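Local coordinates for SRPBCC family protein (Bacillus thuringiensis serovar konkukian, PDB 3F08), which is of unknown function but has the fold of the polyketide cyclase and lipid transport family, whose members typically bind hydrophobic ligands in an internal cavity, at residues T14-F24 / R59-Y70. The protein carries 5 engineered substitutions. Residues are numbered along the deposited sequence; the frame is centred on the assembly and turned at random.
Sequences TEQVWQLIGGF and RLEVFNDKERYY. Engineered in segment 14-24: Thr-14 (natural residue Pro). Engineered in segment 59-70: Asp-65 (natural residue Glu).
The indole of Trp-18 lies flat against the backbone of the turn at Arg-68. Arg-68 CA stands 3.6 Å from the centroid of the six-membered ring, almost on the ring normal, while Gly-22 CA covers the opposite face near its rim; glycine fits there because a CB would run into Trp-18 O. A broad, flat ring suits the slot between these two backbones. At its edge, Trp-18 NE1 donates a nearly straight bond (172°) to Asp-65 OD1, 2.9 Å away. The oxygen lies in the indole plane, although the N-H meets the carboxylate from above its own plane. Asp-65 is engineered; its other oxygen pairs with Lys-66. Trp-18 CZ2 reaches Phe-63 CE2 at 3.7 Å, the two rings meeting obliquely.

Farther along, Phe-24 makes an offset edge-to-face contact with Tyr-70, planes at 89°, and takes Leu-60 CB over its own face. Tyr-70 adds a polar end to this buried cluster: its OH donates to a water 2.8 Å away, which in turn donates to Ile-21 O and Gly-23 O, tying the ring to the 21-23 backbone. Arg-46 also bonds that OH.

The Arg-68 side is partly exposed and wetter. Its aliphatic chain runs past the indole, and its guanidinium lays one face over CB and CG2 of the engineered Thr-14, while NH2 makes a salt bridge with Glu-92 and NE bonds Val-90 O. A water bridges Glu-15 OE2 to Arg-68 NH1, weakly on the arginine side.

Helix 14-21 is thus fastened to the beta hairpin of strands 55-64 and 69-74, whose turn carries a G1 beta bulge, as part of the helix-grip fold of Bet v 1-like proteins.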
loop_
_atom_site.group_PDB
_atom_site.type_symbol
_atom_site.label_atom_id
_atom_site.label_comp_id
_atom_site.label_asym_id
_atom_site.label_seq_id
_atom_site.Cartn_x
_atom_site.Cartn_y
_atom_site.Cartn_z
ATOM N N THR B 14 -14.762 -4.672 12.967
ATOM C CA THR B 14 -13.787 -4.822 11.903
ATOM C C THR B 14 -13.320 -3.451 11.414
ATOM O O THR B 14 -12.139 -3.255 11.122
ATOM C CB THR B 14 -14.365 -5.651 10.728
ATOM O OG1 THR B 14 -15.705 -5.223 10.440
ATOM C CG2 THR B 14 -14.390 -7.136 11.096
ATOM N N GLU B 15 -14.249 -2.500 11.356
ATOM C CA GLU B 15 -13.939 -1.153 10.911
ATOM C C GLU B 15 -13.001 -0.419 11.871
ATOM O O GLU B 15 -12.076 0.257 11.430
ATOM C CB GLU B 15 -15.227 -0.336 10.724
ATOM C CG GLU B 15 -16.107 -0.768 9.544
ATOM C CD GLU B 15 -16.720 -2.153 9.724
ATOM O OE1 GLU B 15 -17.317 -2.416 10.789
ATOM O OE2 GLU B 15 -16.615 -2.979 8.795
ATOM N N GLN B 16 -13.242 -0.538 13.176
ATOM C CA GLN B 16 -12.388 0.128 14.163
ATOM C C GLN B 16 -10.983 -0.456 14.104
ATOM O O GLN B 16 -10.006 0.269 14.025
ATOM C CB GLN B 16 -12.900 -0.082 15.589
ATOM C CG GLN B 16 -14.311 0.368 15.883
ATOM C CD GLN B 16 -14.725 -0.026 17.299
ATOM O OE1 GLN B 16 -14.196 0.504 18.285
ATOM N NE2 GLN B 16 -15.657 -0.969 17.407
ATOM N N VAL B 17 -10.898 -1.781 14.157
ATOM C CA VAL B 17 -9.610 -2.452 14.130
ATOM C C VAL B 17 -8.799 -2.162 12.873
ATOM O O VAL B 17 -7.614 -1.839 12.965
ATOM C CB VAL B 17 -9.774 -3.974 14.270
ATOM C CG1 VAL B 17 -8.392 -4.645 14.273
ATOM C CG2 VAL B 17 -10.535 -4.290 15.555
ATOM N N TRP B 18 -9.420 -2.289 11.702
ATOM C CA TRP B 18 -8.700 -2.020 10.463
ATOM C C TRP B 18 -8.342 -0.532 10.372
ATOM O O TRP B 18 -7.303 -0.171 9.825
ATOM C CB TRP B 18 -9.520 -2.452 9.244
ATOM C CG TRP B 18 -8.805 -2.187 7.944
ATOM C CD1 TRP B 18 -9.145 -1.268 6.991
ATOM C CD2 TRP B 18 -7.600 -2.823 7.479
ATOM N NE1 TRP B 18 -8.223 -1.291 5.960
ATOM C CE2 TRP B 18 -7.268 -2.235 6.235
ATOM C CE3 TRP B 18 -6.771 -3.828 7.992
ATOM C CZ2 TRP B 18 -6.138 -2.623 5.495
ATOM C CZ3 TRP B 18 -5.639 -4.218 7.251
ATOM C CH2 TRP B 18 -5.340 -3.610 6.017
ATOM N N GLN B 19 -9.192 0.330 10.921
ATOM C CA GLN B 19 -8.910 1.763 10.904
ATOM C C GLN B 19 -7.612 1.987 11.670
ATOM O O GLN B 19 -6.740 2.738 11.243
ATOM C CB GLN B 19 -10.022 2.555 11.598
ATOM C CG GLN B 19 -10.653 3.665 10.755
ATOM C CD GLN B 19 -9.641 4.581 10.081
ATOM O OE1 GLN B 19 -8.920 5.341 10.736
ATOM N NE2 GLN B 19 -9.586 4.510 8.760
ATOM N N LEU B 20 -7.503 1.315 12.810
ATOM C CA LEU B 20 -6.344 1.410 13.690
ATOM C C LEU B 20 -5.075 0.779 13.110
ATOM O O LEU B 20 -4.025 1.425 13.054
ATOM C CB LEU B 20 -6.668 0.733 15.030
ATOM C CG LEU B 20 -6.037 1.184 16.356
ATOM C CD1 LEU B 20 -5.474 -0.011 17.087
ATOM C CD2 LEU B 20 -4.961 2.213 16.119
ATOM N N ILE B 21 -5.171 -0.473 12.666
ATOM C CA ILE B 21 -3.994 -1.185 12.176
ATOM C C ILE B 21 -3.755 -1.271 10.666
ATOM O O ILE B 21 -2.696 -1.717 10.241
ATOM C CB ILE B 21 -3.972 -2.620 12.740
ATOM C CG1 ILE B 21 -5.032 -3.483 12.044
ATOM C CG2 ILE B 21 -4.282 -2.582 14.237
ATOM C CD1 ILE B 21 -4.980 -4.948 12.434
ATOM N N GLY B 22 -4.724 -0.852 9.862
ATOM C CA GLY B 22 -4.570 -0.917 8.412
ATOM C C GLY B 22 -3.435 -0.091 7.820
ATOM O O GLY B 22 -2.927 -0.411 6.743
ATOM N N GLY B 23 -3.046 0.975 8.514
ATOM C CA GLY B 23 -1.974 1.828 8.030
ATOM C C GLY B 23 -0.627 1.153 8.158
ATOM O O GLY B 23 -0.258 0.681 9.235
ATOM N N PHE B 24 0.117 1.110 7.061
ATOM C CA PHE B 24 1.423 0.482 7.078
ATOM C C PHE B 24 2.375 1.229 8.014
ATOM O O PHE B 24 3.244 0.621 8.638
ATOM C CB PHE B 24 1.986 0.424 5.658
ATOM C CG PHE B 24 3.164 -0.495 5.509
ATOM C CD1 PHE B 24 3.081 -1.826 5.917
ATOM C CD2 PHE B 24 4.350 -0.038 4.948
ATOM C CE1 PHE B 24 4.170 -2.695 5.767
ATOM C CE2 PHE B 24 5.448 -0.890 4.786
ATOM C CZ PHE B 24 5.355 -2.221 5.200
ATOM N N ARG B 59 9.230 -4.048 3.945
ATOM C CA ARG B 59 8.685 -3.689 2.651
ATOM C C ARG B 59 7.234 -4.124 2.461
ATOM O O ARG B 59 6.875 -5.262 2.775
ATOM C CB ARG B 59 9.582 -4.301 1.573
ATOM C CG ARG B 59 8.973 -4.366 0.203
ATOM C CD ARG B 59 10.037 -4.302 -0.874
ATOM N NE ARG B 59 9.710 -3.179 -1.728
ATOM C CZ ARG B 59 10.506 -2.147 -1.966
ATOM N NH1 ARG B 59 11.714 -2.082 -1.424
ATOM N NH2 ARG B 59 10.068 -1.164 -2.731
ATOM N N LEU B 60 6.403 -3.204 1.975
ATOM C CA LEU B 60 4.998 -3.507 1.711
ATOM C C LEU B 60 4.927 -4.380 0.455
ATOM O O LEU B 60 5.431 -3.983 -0.601
ATOM C CB LEU B 60 4.199 -2.218 1.475
ATOM C CG LEU B 60 2.704 -2.394 1.158
ATOM C CD1 LEU B 60 1.982 -2.931 2.398
ATOM C CD2 LEU B 60 2.092 -1.064 0.725
ATOM N N GLU B 61 4.312 -5.558 0.562
ATOM C CA GLU B 61 4.208 -6.459 -0.586
ATOM C C GLU B 61 2.815 -6.456 -1.207
ATOM O O GLU B 61 2.671 -6.413 -2.431
ATOM C CB GLU B 61 4.563 -7.891 -0.182
ATOM C CG GLU B 61 6.007 -8.113 0.257
ATOM C CD GLU B 61 7.008 -7.945 -0.875
ATOM O OE1 GLU B 61 6.597 -8.009 -2.055
ATOM O OE2 GLU B 61 8.211 -7.762 -0.584
ATOM N N VAL B 62 1.796 -6.529 -0.355
ATOM C CA VAL B 62 0.414 -6.530 -0.803
ATOM C C VAL B 62 -0.429 -5.724 0.170
ATOM O O VAL B 62 -0.161 -5.693 1.374
ATOM C CB VAL B 62 -0.190 -7.968 -0.857
ATOM C CG1 VAL B 62 -1.542 -7.930 -1.548
ATOM C CG2 VAL B 62 0.749 -8.929 -1.599
ATOM N N PHE B 63 -1.449 -5.069 -0.359
ATOM C CA PHE B 63 -2.367 -4.302 0.456
ATOM C C PHE B 63 -3.740 -4.390 -0.187
ATOM O O PHE B 63 -3.869 -4.268 -1.407
ATOM C CB PHE B 63 -1.925 -2.838 0.554
ATOM C CG PHE B 63 -2.904 -1.954 1.278
ATOM C CD1 PHE B 63 -3.989 -1.388 0.606
ATOM C CD2 PHE B 63 -2.757 -1.707 2.642
ATOM C CE1 PHE B 63 -4.922 -0.580 1.289
ATOM C CE2 PHE B 63 -3.675 -0.906 3.335
ATOM C CZ PHE B 63 -4.760 -0.341 2.657
ATOM N N ASN B 64 -4.760 -4.622 0.630
ATOM C CA ASN B 64 -6.124 -4.707 0.131
ATOM C C ASN B 64 -7.012 -4.118 1.210
ATOM O O ASN B 64 -7.227 -4.740 2.252
ATOM C CB ASN B 64 -6.514 -6.158 -0.158
ATOM C CG ASN B 64 -7.765 -6.260 -1.010
ATOM O OD1 ASN B 64 -7.808 -7.014 -1.983
ATOM N ND2 ASN B 64 -8.790 -5.500 -0.651
ATOM N N ASP B 65 -7.512 -2.909 0.959
ATOM C CA ASP B 65 -8.346 -2.208 1.934
ATOM C C ASP B 65 -9.653 -2.913 2.286
ATOM O O ASP B 65 -9.981 -3.072 3.461
ATOM C CB ASP B 65 -8.653 -0.782 1.452
ATOM C CG ASP B 65 -9.237 0.096 2.552
ATOM O OD1 ASP B 65 -8.548 0.319 3.573
ATOM O OD2 ASP B 65 -10.385 0.566 2.396
ATOM N N LYS B 66 -10.399 -3.340 1.276
ATOM C CA LYS B 66 -11.675 -3.991 1.535
ATOM C C LYS B 66 -11.567 -5.403 2.109
ATOM O O LYS B 66 -12.467 -5.844 2.814
ATOM C CB LYS B 66 -12.532 -3.980 0.268
ATOM C CG LYS B 66 -12.834 -2.564 -0.226
ATOM C CD LYS B 66 -13.530 -1.731 0.850
ATOM C CE LYS B 66 -13.713 -0.265 0.431
ATOM N NZ LYS B 66 -12.442 0.537 0.458
ATOM N N GLU B 67 -10.481 -6.113 1.815
ATOM C CA GLU B 67 -10.307 -7.451 2.368
ATOM C C GLU B 67 -9.525 -7.340 3.679
ATOM O O GLU B 67 -9.191 -8.331 4.318
ATOM C CB GLU B 67 -9.594 -8.361 1.367
ATOM C CG GLU B 67 -10.479 -8.738 0.179
ATOM C CD GLU B 67 -9.756 -9.556 -0.879
ATOM O OE1 GLU B 67 -9.237 -10.645 -0.547
ATOM O OE2 GLU B 67 -9.710 -9.110 -2.049
ATOM N N ARG B 68 -9.247 -6.098 4.058
ATOM C CA ARG B 68 -8.553 -5.753 5.293
ATOM C C ARG B 68 -7.291 -6.534 5.661
ATOM O O ARG B 68 -7.225 -7.174 6.714
ATOM C CB ARG B 68 -9.548 -5.803 6.460
ATOM C CG ARG B 68 -10.820 -4.971 6.226
ATOM C CD ARG B 68 -11.752 -5.017 7.434
ATOM N NE ARG B 68 -12.157 -6.384 7.730
ATOM C CZ ARG B 68 -13.262 -6.962 7.267
ATOM N NH1 ARG B 68 -14.097 -6.291 6.485
ATOM N NH2 ARG B 68 -13.524 -8.224 7.579
ATOM N N TYR B 69 -6.281 -6.476 4.806
ATOM C CA TYR B 69 -5.029 -7.141 5.123
ATOM C C TYR B 69 -3.887 -6.508 4.342
ATOM O O TYR B 69 -4.111 -5.826 3.338
ATOM C CB TYR B 69 -5.116 -8.641 4.797
ATOM C CG TYR B 69 -4.985 -8.989 3.328
ATOM C CD1 TYR B 69 -3.734 -9.163 2.744
ATOM C CD2 TYR B 69 -6.113 -9.172 2.532
ATOM C CE1 TYR B 69 -3.604 -9.517 1.401
ATOM C CE2 TYR B 69 -6.000 -9.528 1.186
ATOM C CZ TYR B 69 -4.743 -9.700 0.628
ATOM O OH TYR B 69 -4.623 -10.072 -0.693
ATOM N N TYR B 70 -2.671 -6.688 4.846
ATOM C CA TYR B 70 -1.486 -6.230 4.145
ATOM C C TYR B 70 -0.411 -7.260 4.419
ATOM O O TYR B 70 -0.434 -7.943 5.445
ATOM C CB TYR B 70 -1.056 -4.796 4.529
ATOM C CG TYR B 70 -0.521 -4.533 5.918
ATOM C CD1 TYR B 70 0.748 -4.969 6.310
ATOM C CD2 TYR B 70 -1.251 -3.753 6.810
ATOM C CE1 TYR B 70 1.275 -4.620 7.569
ATOM C CE2 TYR B 70 -0.744 -3.403 8.049
ATOM C CZ TYR B 70 0.514 -3.833 8.427
ATOM O OH TYR B 70 0.995 -3.456 9.658
HETATM O O HOH W 1 -14.707 -3.187 7.177
HETATM O O HOH W 2 -0.279 -1.309 10.980
#